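ABC transporter substrate binding protein (Ribose) (Agrobacterium vitis S4, PDB 4WT7) probably binds sugars or related polyols for uptake by an ABC transporter, and holds D-allitol in its pocket in this structure. Local coordinates at residues N129-S132 against D133-G136; D201-A204 against Q205-I209; I228-L231 against G232-A236; L305-K308 against Q309-N312. All blocks are in the same frame, centred on the assembly; numbering follows the deposited sequence.

Contact 1: N129-S132 against D133-G136; sequences NSTS and DNWG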
loop_
_atom_site.group_PDB
_atom_site.type_symbol
_atom_site.label_atom_id
_atom_site.label_comp_id
_atom_site.label_asym_id
_atom_site.label_seq_id
_atom_site.Cartn_x
_atom_site.Cartn_y
_atom_site.Cartn_z
ATOM N N ASN A 129 -8.843 -7.188 -9.330
ATOM C CA ASN A 129 -8.045 -6.526 -8.282
ATOM C C ASN A 129 -7.096 -5.587 -9.008
ATOM O O ASN A 129 -6.235 -6.044 -9.793
ATOM C CB ASN A 129 -7.270 -7.581 -7.453
ATOM C CG ASN A 129 -6.380 -6.963 -6.375
ATOM O OD1 ASN A 129 -6.590 -5.805 -5.945
ATOM N ND2 ASN A 129 -5.349 -7.710 -5.962
ATOM N N SER A 130 -7.335 -4.282 -8.835
ATOM C CA SER A 130 -6.413 -3.242 -9.288
ATOM C C SER A 130 -5.325 -3.048 -8.236
ATOM O O SER A 130 -5.609 -2.765 -7.081
ATOM C CB SER A 130 -7.139 -1.911 -9.537
ATOM O OG SER A 130 -8.094 -2.015 -10.569
ATOM N N THR A 131 -4.073 -3.202 -8.649
ATOM C CA THR A 131 -2.991 -3.295 -7.709
ATOM C C THR A 131 -1.714 -3.084 -8.496
ATOM O O THR A 131 -1.700 -3.332 -9.702
ATOM C CB THR A 131 -3.006 -4.689 -7.007
ATOM O OG1 THR A 131 -2.082 -4.714 -5.924
ATOM C CG2 THR A 131 -2.626 -5.825 -7.977
ATOM N N SER A 132 -0.663 -2.577 -7.855
ATOM C CA SER A 132 0.652 -2.617 -8.478
ATOM C C SER A 132 1.042 -4.085 -8.614
ATOM O O SER A 132 0.446 -4.928 -7.963
ATOM C CB SER A 132 1.696 -1.892 -7.597
ATOM O OG SER A 132 1.406 -0.504 -7.480
ATOM N N ASP A 133 2.040 -4.387 -9.438
ATOM C CA ASP A 133 2.647 -5.700 -9.465
ATOM C C ASP A 133 3.603 -5.741 -8.279
ATOM O O ASP A 133 4.768 -5.338 -8.391
ATOM C CB ASP A 133 3.409 -5.907 -10.761
ATOM C CG ASP A 133 4.293 -7.132 -10.754
ATOM O OD1 ASP A 133 4.519 -7.759 -9.695
ATOM O OD2 ASP A 133 4.765 -7.499 -11.863
ATOM N N ASN A 134 3.091 -6.216 -7.155
ATOM C CA ASN A 134 3.835 -6.196 -5.908
ATOM C C ASN A 134 4.981 -7.190 -5.810
ATOM O O ASN A 134 5.868 -7.033 -4.999
ATOM C CB ASN A 134 2.865 -6.324 -4.744
ATOM C CG ASN A 134 2.094 -5.058 -4.566
ATOM O OD1 ASN A 134 2.676 -4.029 -4.248
ATOM N ND2 ASN A 134 0.812 -5.090 -4.868
ATOM N N TRP A 135 5.007 -8.170 -6.693
ATOM C CA TRP A 135 6.180 -9.012 -6.776
ATOM C C TRP A 135 7.368 -8.195 -7.288
ATOM O O TRP A 135 8.473 -8.252 -6.719
ATOM C CB TRP A 135 5.869 -10.200 -7.658
ATOM C CG TRP A 135 4.824 -11.090 -7.033
ATOM C CD1 TRP A 135 5.058 -12.074 -6.124
ATOM C CD2 TRP A 135 3.403 -11.076 -7.250
ATOM N NE1 TRP A 135 3.902 -12.677 -5.781
ATOM C CE2 TRP A 135 2.857 -12.094 -6.462
ATOM C CE3 TRP A 135 2.542 -10.325 -8.073
ATOM C CZ2 TRP A 135 1.474 -12.368 -6.407
ATOM C CZ3 TRP A 135 1.166 -10.601 -8.032
ATOM C CH2 TRP A 135 0.651 -11.614 -7.204
ATOM N N GLY A 136 7.110 -7.407 -8.329
ATOM C CA GLY A 136 8.104 -6.493 -8.905
ATOM C C GLY A 136 8.536 -5.473 -7.865
ATOM O O GLY A 136 9.724 -5.311 -7.632
HETATM O O HOH W 1 -0.439 -2.220 -4.890
#
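Thr131 and Asn134 meet across the junction of strand and helix, with OG1 of Thr131 3.1 Å from ND2 of Asn134. A water ties the same turn together more clearly. It accepts from the backbone N of Ser132 at 3.0 Å and from Asn134 ND2 at 3.1 Å, so the amide end of Asn134 is held back toward the end of the strand. Between the side chains of Ser132 and Asn134 the approach is looser, CB of the serine lying 4.1 Å from OD1 of the asparagine.

A capping bond starts the helix. Asp133 is its N-cap, and OD1 accepts from Gly136 N at 3.0 Å along an almost straight N-H line (171°), although the donor lies well above the carboxylate plane. With CG turned opposite the backbone N (chi1 169°), the carboxylate swings forward over the first helical turn. The same oxygen lies in plane with the indole at the edge of Trp135.

The polar ends are held by residues of the allitol pocket: Thr131 OG1 bonds to Asp120, Ser132 OG to Gln273 and Asn134 OD1 to Arg170. The stretch is thus a second shell that probably positions all three. Strand 129-131 lies beside strand 298-300 in the parallel sheet, whereas Asn134 already packs on helix 165-178, consistent with one of the interlobe crossings of this periplasmic binding protein fold.

Contact 2: D201-A204 against Q205-I209; sequences DAFA and QVTAI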
loop_
_atom_site.group_PDB
_atom_site.type_symbol
_atom_site.label_atom_id
_atom_site.label_comp_id
_atom_site.label_asym_id
_atom_site.label_seq_id
_atom_site.Cartn_x
_atom_site.Cartn_y
_atom_site.Cartn_z
ATOM N N ASP A 201 4.344 6.372 16.352
ATOM C CA ASP A 201 4.597 5.006 16.789
ATOM C C ASP A 201 5.866 4.420 16.178
ATOM O O ASP A 201 6.630 3.729 16.863
ATOM C CB ASP A 201 3.433 4.090 16.397
ATOM C CG ASP A 201 3.703 2.651 16.778
ATOM O OD1 ASP A 201 3.469 2.309 17.952
ATOM O OD2 ASP A 201 4.215 1.884 15.920
ATOM N N ALA A 202 6.065 4.656 14.877
ATOM C CA ALA A 202 7.221 4.117 14.186
ATOM C C ALA A 202 8.493 4.803 14.738
ATOM O O ALA A 202 9.516 4.155 15.019
ATOM C CB ALA A 202 7.079 4.337 12.665
ATOM N N PHE A 203 8.398 6.109 14.928
ATOM C CA PHE A 203 9.459 6.870 15.584
ATOM C C PHE A 203 9.879 6.256 16.951
ATOM O O PHE A 203 11.068 6.055 17.236
ATOM C CB PHE A 203 8.962 8.290 15.790
ATOM C CG PHE A 203 10.003 9.221 16.296
ATOM C CD1 PHE A 203 10.276 9.290 17.644
ATOM C CD2 PHE A 203 10.707 10.006 15.422
ATOM C CE1 PHE A 203 11.237 10.155 18.113
ATOM C CE2 PHE A 203 11.676 10.863 15.871
ATOM C CZ PHE A 203 11.946 10.942 17.213
ATOM N N ALA A 204 8.886 5.964 17.793
ATOM C CA ALA A 204 9.120 5.419 19.135
ATOM C C ALA A 204 9.739 4.018 19.077
ATOM O O ALA A 204 10.682 3.709 19.795
ATOM C CB ALA A 204 7.784 5.391 19.932
ATOM N N GLN A 205 9.212 3.163 18.200
ATOM C CA GLN A 205 9.723 1.801 18.066
ATOM C C GLN A 205 11.171 1.776 17.572
ATOM O O GLN A 205 12.023 1.050 18.118
ATOM C CB GLN A 205 8.822 0.999 17.120
ATOM C CG GLN A 205 7.453 0.699 17.703
ATOM C CD GLN A 205 6.860 -0.541 17.069
ATOM O OE1 GLN A 205 7.384 -1.636 17.250
ATOM N NE2 GLN A 205 5.802 -0.372 16.295
ATOM N N VAL A 206 11.458 2.580 16.550
ATOM C CA VAL A 206 12.812 2.677 16.057
ATOM C C VAL A 206 13.699 3.294 17.139
ATOM O O VAL A 206 14.790 2.784 17.416
ATOM C CB VAL A 206 12.897 3.491 14.752
ATOM C CG1 VAL A 206 14.354 3.699 14.326
ATOM C CG2 VAL A 206 12.141 2.792 13.654
ATOM N N THR A 207 13.244 4.368 17.782
ATOM C CA THR A 207 14.051 4.949 18.864
ATOM C C THR A 207 14.389 3.885 19.910
ATOM O O THR A 207 15.525 3.787 20.380
ATOM C CB THR A 207 13.348 6.086 19.583
ATOM O OG1 THR A 207 13.106 7.152 18.673
ATOM C CG2 THR A 207 14.231 6.624 20.722
ATOM N N ALA A 208 13.414 3.074 20.291
ATOM C CA ALA A 208 13.707 2.109 21.326
ATOM C C ALA A 208 14.648 1.038 20.777
ATOM O O ALA A 208 15.510 0.546 21.518
ATOM C CB ALA A 208 12.437 1.503 21.935
ATOM N N ILE A 209 14.538 0.690 19.492
ATOM C CA ILE A 209 15.390 -0.383 18.972
ATOM C C ILE A 209 16.845 0.073 18.769
ATOM O O ILE A 209 17.770 -0.720 18.943
ATOM C CB ILE A 209 14.841 -1.059 17.687
ATOM C CG1 ILE A 209 15.111 -2.565 17.748
ATOM C CG2 ILE A 209 15.484 -0.501 16.457
ATOM C CD1 ILE A 209 14.826 -3.290 16.460
#
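The carbonyl oxygen of Phe203 is gripped twice by Thr207. The hydroxyl OG1 donates to it at 2.7 Å and the backbone N of the same residue at 2.8 Å, the two donors arriving from opposite faces of the carbonyl plane. Because OG1 of Thr207 is turned opposite its own carbonyl carbon (chi1 -63°), it folds back down the helix instead of reaching outward, and the hydroxyl comes to lie well above the plane of the Phe203 carbonyl. There it also approaches the phenyl ring obliquely, 3.6 Å from CE1 of Phe203.

On the far side of the helix from Phe203 and Thr207, Asp201 and Gln205 make an i to i+4 pair of side chains. Gln205 NE2 donates to Asp201 OD2 at 2.8 Å, meeting the carboxylate on its syn side and close to its plane. The acceptor lies nearly in the amide plane as well, yet the two flat groups are turned 69° against each other. Gln205 CG passes 3.3 Å from the backbone O of Asp201. The same NE2 also bonds to Arg192 O, so two acceptors fix the rotation of the amide.

Helix 198-212 is the connection between strands 184-186 and 221-224, in the mixed sheet of one lobe of the binding protein. Its buried face carries Ala202 and Val206, both resting on Phe158 of strand 153-158. Val206 CG2 lies 3.3 Å from Ala202 O, beside the regular backbone bond from Val206 N to that oxygen (2.9 Å). On the exposed side, Ala208 CB stands 3.5 Å from Ala204 O.

Contact 3: I228-L231 against G232-A236; sequences IPQL and GATQA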
loop_
_atom_site.group_PDB
_atom_site.type_symbol
_atom_site.label_atom_id
_atom_site.label_comp_id
_atom_site.label_asym_id
_atom_site.label_seq_id
_atom_site.Cartn_x
_atom_site.Cartn_y
_atom_site.Cartn_z
ATOM N N ILE A 228 4.810 5.418 5.316
ATOM C CA ILE A 228 4.539 6.237 6.482
ATOM C C ILE A 228 5.310 5.766 7.724
ATOM O O ILE A 228 5.859 6.613 8.456
ATOM C CB ILE A 228 3.012 6.371 6.707
ATOM C CG1 ILE A 228 2.364 6.948 5.433
ATOM C CG2 ILE A 228 2.702 7.258 7.880
ATOM C CD1 ILE A 228 3.066 8.218 4.867
ATOM N N PRO A 229 5.405 4.440 7.958
ATOM C CA PRO A 229 6.332 4.003 9.025
ATOM C C PRO A 229 7.777 4.380 8.659
ATOM O O PRO A 229 8.593 4.779 9.529
ATOM C CB PRO A 229 6.174 2.491 9.044
ATOM C CG PRO A 229 4.808 2.247 8.427
ATOM C CD PRO A 229 4.570 3.342 7.444
ATOM N N GLN A 230 8.090 4.281 7.366
ATOM C CA GLN A 230 9.395 4.713 6.886
ATOM C C GLN A 230 9.674 6.139 7.353
ATOM O O GLN A 230 10.763 6.431 7.821
ATOM C CB GLN A 230 9.513 4.596 5.365
ATOM C CG GLN A 230 10.895 4.920 4.798
ATOM C CD GLN A 230 10.899 4.946 3.260
ATOM O OE1 GLN A 230 9.848 4.846 2.608
ATOM N NE2 GLN A 230 12.085 5.088 2.682
ATOM N N LEU A 231 8.687 7.017 7.210
ATOM C CA LEU A 231 8.817 8.421 7.616
ATOM C C LEU A 231 9.151 8.539 9.114
ATOM O O LEU A 231 10.090 9.220 9.489
ATOM C CB LEU A 231 7.511 9.163 7.323
ATOM C CG LEU A 231 7.385 10.656 7.659
ATOM C CD1 LEU A 231 8.572 11.429 7.100
ATOM C CD2 LEU A 231 6.036 11.198 7.098
ATOM N N GLY A 232 8.385 7.862 9.962
ATOM C CA GLY A 232 8.730 7.754 11.372
ATOM C C GLY A 232 10.145 7.239 11.642
ATOM O O GLY A 232 10.888 7.821 12.429
ATOM N N ALA A 233 10.485 6.120 11.010
ATOM C CA ALA A 233 11.812 5.526 11.071
ATOM C C ALA A 233 12.922 6.533 10.761
ATOM O O ALA A 233 13.877 6.659 11.524
ATOM C CB ALA A 233 11.886 4.352 10.098
ATOM N N THR A 234 12.775 7.221 9.634
ATOM C CA THR A 234 13.788 8.133 9.124
ATOM C C THR A 234 14.021 9.259 10.134
ATOM O O THR A 234 15.160 9.557 10.522
ATOM C CB THR A 234 13.339 8.670 7.744
ATOM O OG1 THR A 234 13.150 7.552 6.871
ATOM C CG2 THR A 234 14.369 9.619 7.138
ATOM N N GLN A 235 12.925 9.845 10.596
ATOM C CA GLN A 235 13.007 10.859 11.627
ATOM C C GLN A 235 13.742 10.343 12.866
ATOM O O GLN A 235 14.592 11.061 13.398
ATOM C CB GLN A 235 11.614 11.328 12.021
ATOM C CG GLN A 235 10.868 12.015 10.907
ATOM C CD GLN A 235 9.383 12.171 11.214
ATOM O OE1 GLN A 235 8.912 11.731 12.256
ATOM N NE2 GLN A 235 8.646 12.797 10.302
ATOM N N ALA A 236 13.425 9.122 13.323
ATOM C CA ALA A 236 14.039 8.626 14.555
ATOM C C ALA A 236 15.545 8.473 14.342
ATOM O O ALA A 236 16.321 8.743 15.246
ATOM C CB ALA A 236 13.396 7.286 15.025
#
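Gln235 folds back along the helix over Leu231. Its CB sits 3.6 Å from the backbone O of Leu231, and CG comes closer to that oxygen, at 3.2 Å. From there CD passes it at 3.5 Å, and the chain ends with NE2 lying 3.5 Å from CD1 of Leu231, a van der Waals approach of the amide to the leucine methyl. With CG turned opposite the carbonyl carbon (chi1 -64°) and the chain extended beyond it, the glutamine crosses the leucine at a slant.

Helix 227-240 links the parallel strands 221-224 and 246-249 in a beta-alpha-beta unit, and a neighbouring face of the helix is turned to that sheet. There Thr234 grips the carbonyl oxygen of Gln230 with two donors: Thr234 N at 2.8 Å, nearly in line with the carbonyl bond, and Thr234 OG1 at 2.8 Å from 43° above the carbonyl plane. The Gln230 and Thr234 side chains run side by side in the same direction. OG1 of Thr234 has a further bond to Thr247 OG1, while Gln230 NE2 bonds to Ala269 O, so both atoms find partners on the strands.

Beyond the Gln230/Thr234 face, Ala233 CB packs 3.3 Å from Gln230 O, and its backbone N makes an almost perfectly straight bond (177°) to Pro229 O. At the start of the stretch the side chain of Ile228 lies about 6 Å from the bound D-allitol.

Contact 4: L305-K308 against Q309-N312; sequences LANK and QTVN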
loop_
_atom_site.group_PDB
_atom_site.type_symbol
_atom_site.label_atom_id
_atom_site.label_comp_id
_atom_site.label_asym_id
_atom_site.label_seq_id
_atom_site.Cartn_x
_atom_site.Cartn_y
_atom_site.Cartn_z
ATOM N N LEU A 305 10.473 2.832 -8.811
ATOM C CA LEU A 305 11.428 2.871 -7.719
ATOM C C LEU A 305 12.174 4.214 -7.730
ATOM O O LEU A 305 12.882 4.541 -8.681
ATOM C CB LEU A 305 12.436 1.726 -7.803
ATOM C CG LEU A 305 13.255 1.677 -6.515
ATOM C CD1 LEU A 305 13.640 0.250 -6.127
ATOM C CD2 LEU A 305 14.493 2.526 -6.659
ATOM N N ALA A 306 12.002 4.979 -6.665
ATOM C CA ALA A 306 12.770 6.190 -6.445
ATOM C C ALA A 306 13.869 5.968 -5.386
ATOM O O ALA A 306 13.591 5.663 -4.223
ATOM C CB ALA A 306 11.846 7.317 -6.014
ATOM N N ASN A 307 15.127 6.131 -5.796
ATOM C CA ASN A 307 16.226 6.151 -4.853
ATOM C C ASN A 307 16.824 7.561 -4.887
ATOM O O ASN A 307 16.260 8.463 -5.541
ATOM C CB ASN A 307 17.256 5.070 -5.184
ATOM C CG ASN A 307 17.841 5.212 -6.575
ATOM O OD1 ASN A 307 18.123 6.329 -7.061
ATOM N ND2 ASN A 307 18.018 4.075 -7.237
ATOM N N LYS A 308 17.952 7.777 -4.209
ATOM C CA LYS A 308 18.465 9.138 -4.119
ATOM C C LYS A 308 18.844 9.701 -5.507
ATOM O O LYS A 308 18.728 10.890 -5.724
ATOM C CB LYS A 308 19.615 9.247 -3.110
ATOM C CG LYS A 308 19.187 8.895 -1.695
ATOM C CD LYS A 308 20.155 9.474 -0.700
ATOM C CE LYS A 308 19.577 9.509 0.668
ATOM N NZ LYS A 308 18.483 10.497 0.774
ATOM N N GLN A 309 19.248 8.848 -6.440
ATOM C CA GLN A 309 19.493 9.289 -7.813
ATOM C C GLN A 309 18.226 9.477 -8.667
ATOM O O GLN A 309 18.154 10.399 -9.472
ATOM C CB GLN A 309 20.417 8.307 -8.538
ATOM C CG GLN A 309 21.852 8.310 -8.035
ATOM C CD GLN A 309 21.968 7.965 -6.541
ATOM O OE1 GLN A 309 21.361 6.988 -6.054
ATOM N NE2 GLN A 309 22.749 8.769 -5.809
ATOM N N THR A 310 17.243 8.592 -8.534
ATOM C CA THR A 310 16.113 8.631 -9.438
ATOM C C THR A 310 14.907 9.430 -8.954
ATOM O O THR A 310 13.975 9.606 -9.702
ATOM C CB THR A 310 15.624 7.212 -9.744
ATOM O OG1 THR A 310 15.221 6.583 -8.517
ATOM C CG2 THR A 310 16.739 6.408 -10.419
ATOM N N VAL A 311 14.920 9.929 -7.721
ATOM C CA VAL A 311 13.713 10.527 -7.173
ATOM C C VAL A 311 13.233 11.717 -8.005
ATOM O O VAL A 311 12.046 11.847 -8.245
ATOM C CB VAL A 311 13.854 10.886 -5.674
ATOM C CG1 VAL A 311 15.022 11.856 -5.438
ATOM C CG2 VAL A 311 12.546 11.467 -5.159
ATOM N N ASN A 312 14.137 12.578 -8.467
ATOM C CA ASN A 312 13.711 13.668 -9.334
ATOM C C ASN A 312 12.906 13.178 -10.536
ATOM O O ASN A 312 11.810 13.647 -10.775
ATOM C CB ASN A 312 14.922 14.476 -9.825
ATOM C CG ASN A 312 14.521 15.660 -10.684
ATOM O OD1 ASN A 312 13.839 16.552 -10.216
ATOM N ND2 ASN A 312 14.940 15.666 -11.943
HETATM O O HOH W 2 17.083 12.565 -7.783
HETATM O O HOH W 3 20.220 5.890 -3.407
#
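Asn307 and Thr310 exchange bonds in an Asx motif, which leads from strand 304-307, an edge strand of the mixed sheet, into helix 311-318. OD1 of Asn307 accepts from Thr310 N at 2.8 Å and, in a weak, strongly bent bond (120°), from Gln309 N, also at 2.8 Å. In return the hydroxyl of Thr310 accepts from Asn307 N at 2.8 Å, nearly straight (165°), and donates to Leu305 O at 3.1 Å. One hydroxyl therefore holds the backbone of both Leu305 and Asn307. Thr310 OG1 can serve both because it sits between its own backbone N and carbonyl carbon (chi1 60°), facing the strand. The two side chains cross at about a right angle. A weak backbone bond from Val311 N to Asn307 O completes the motif.

Behind these polar atoms, CB of Ala306 packs 4.1 Å from CB of Val311, an apolar contact that continues onto helix 254-260, where Leu257 touches Ala306 and Val260 touches Val311. Asn307 ND2 reaches Gln144 of helix 134-148, and Lys308 NZ bonds to the carbonyls of Val260, Asp262 and Ala267.

Two waters lie further out. One accepts from Asn312 N and donates to Lys308 O, bridging from the loop at Lys308 to Asn312. The other accepts from Lys308 N at 3.1 Å and donates to OE1 of Gln309 at 3.1 Å.

In the fold
The four contacts follow one another in series along the chain, and none nests within or crosses another. Contact 1 closes the turn from strand 129-131 into helix 134-148, where the chain leaves the parallel sheet for the other lobe. Contacts 2 and 3 close no loop but brace successive turns of two helices of that lobe, 198-212 and 227-240. These helices touch, with Ala236 CB 3.4 Å from Phe203 O. Contact 4, near the C terminus, closes the turn from strand 304-307 into helix 311-318, its nearest atoms about 7 Å from those of contacts 1 and 3. Helix 134-148 relates contacts 1 and 4, beginning at the first and lying against Leu305 of the second.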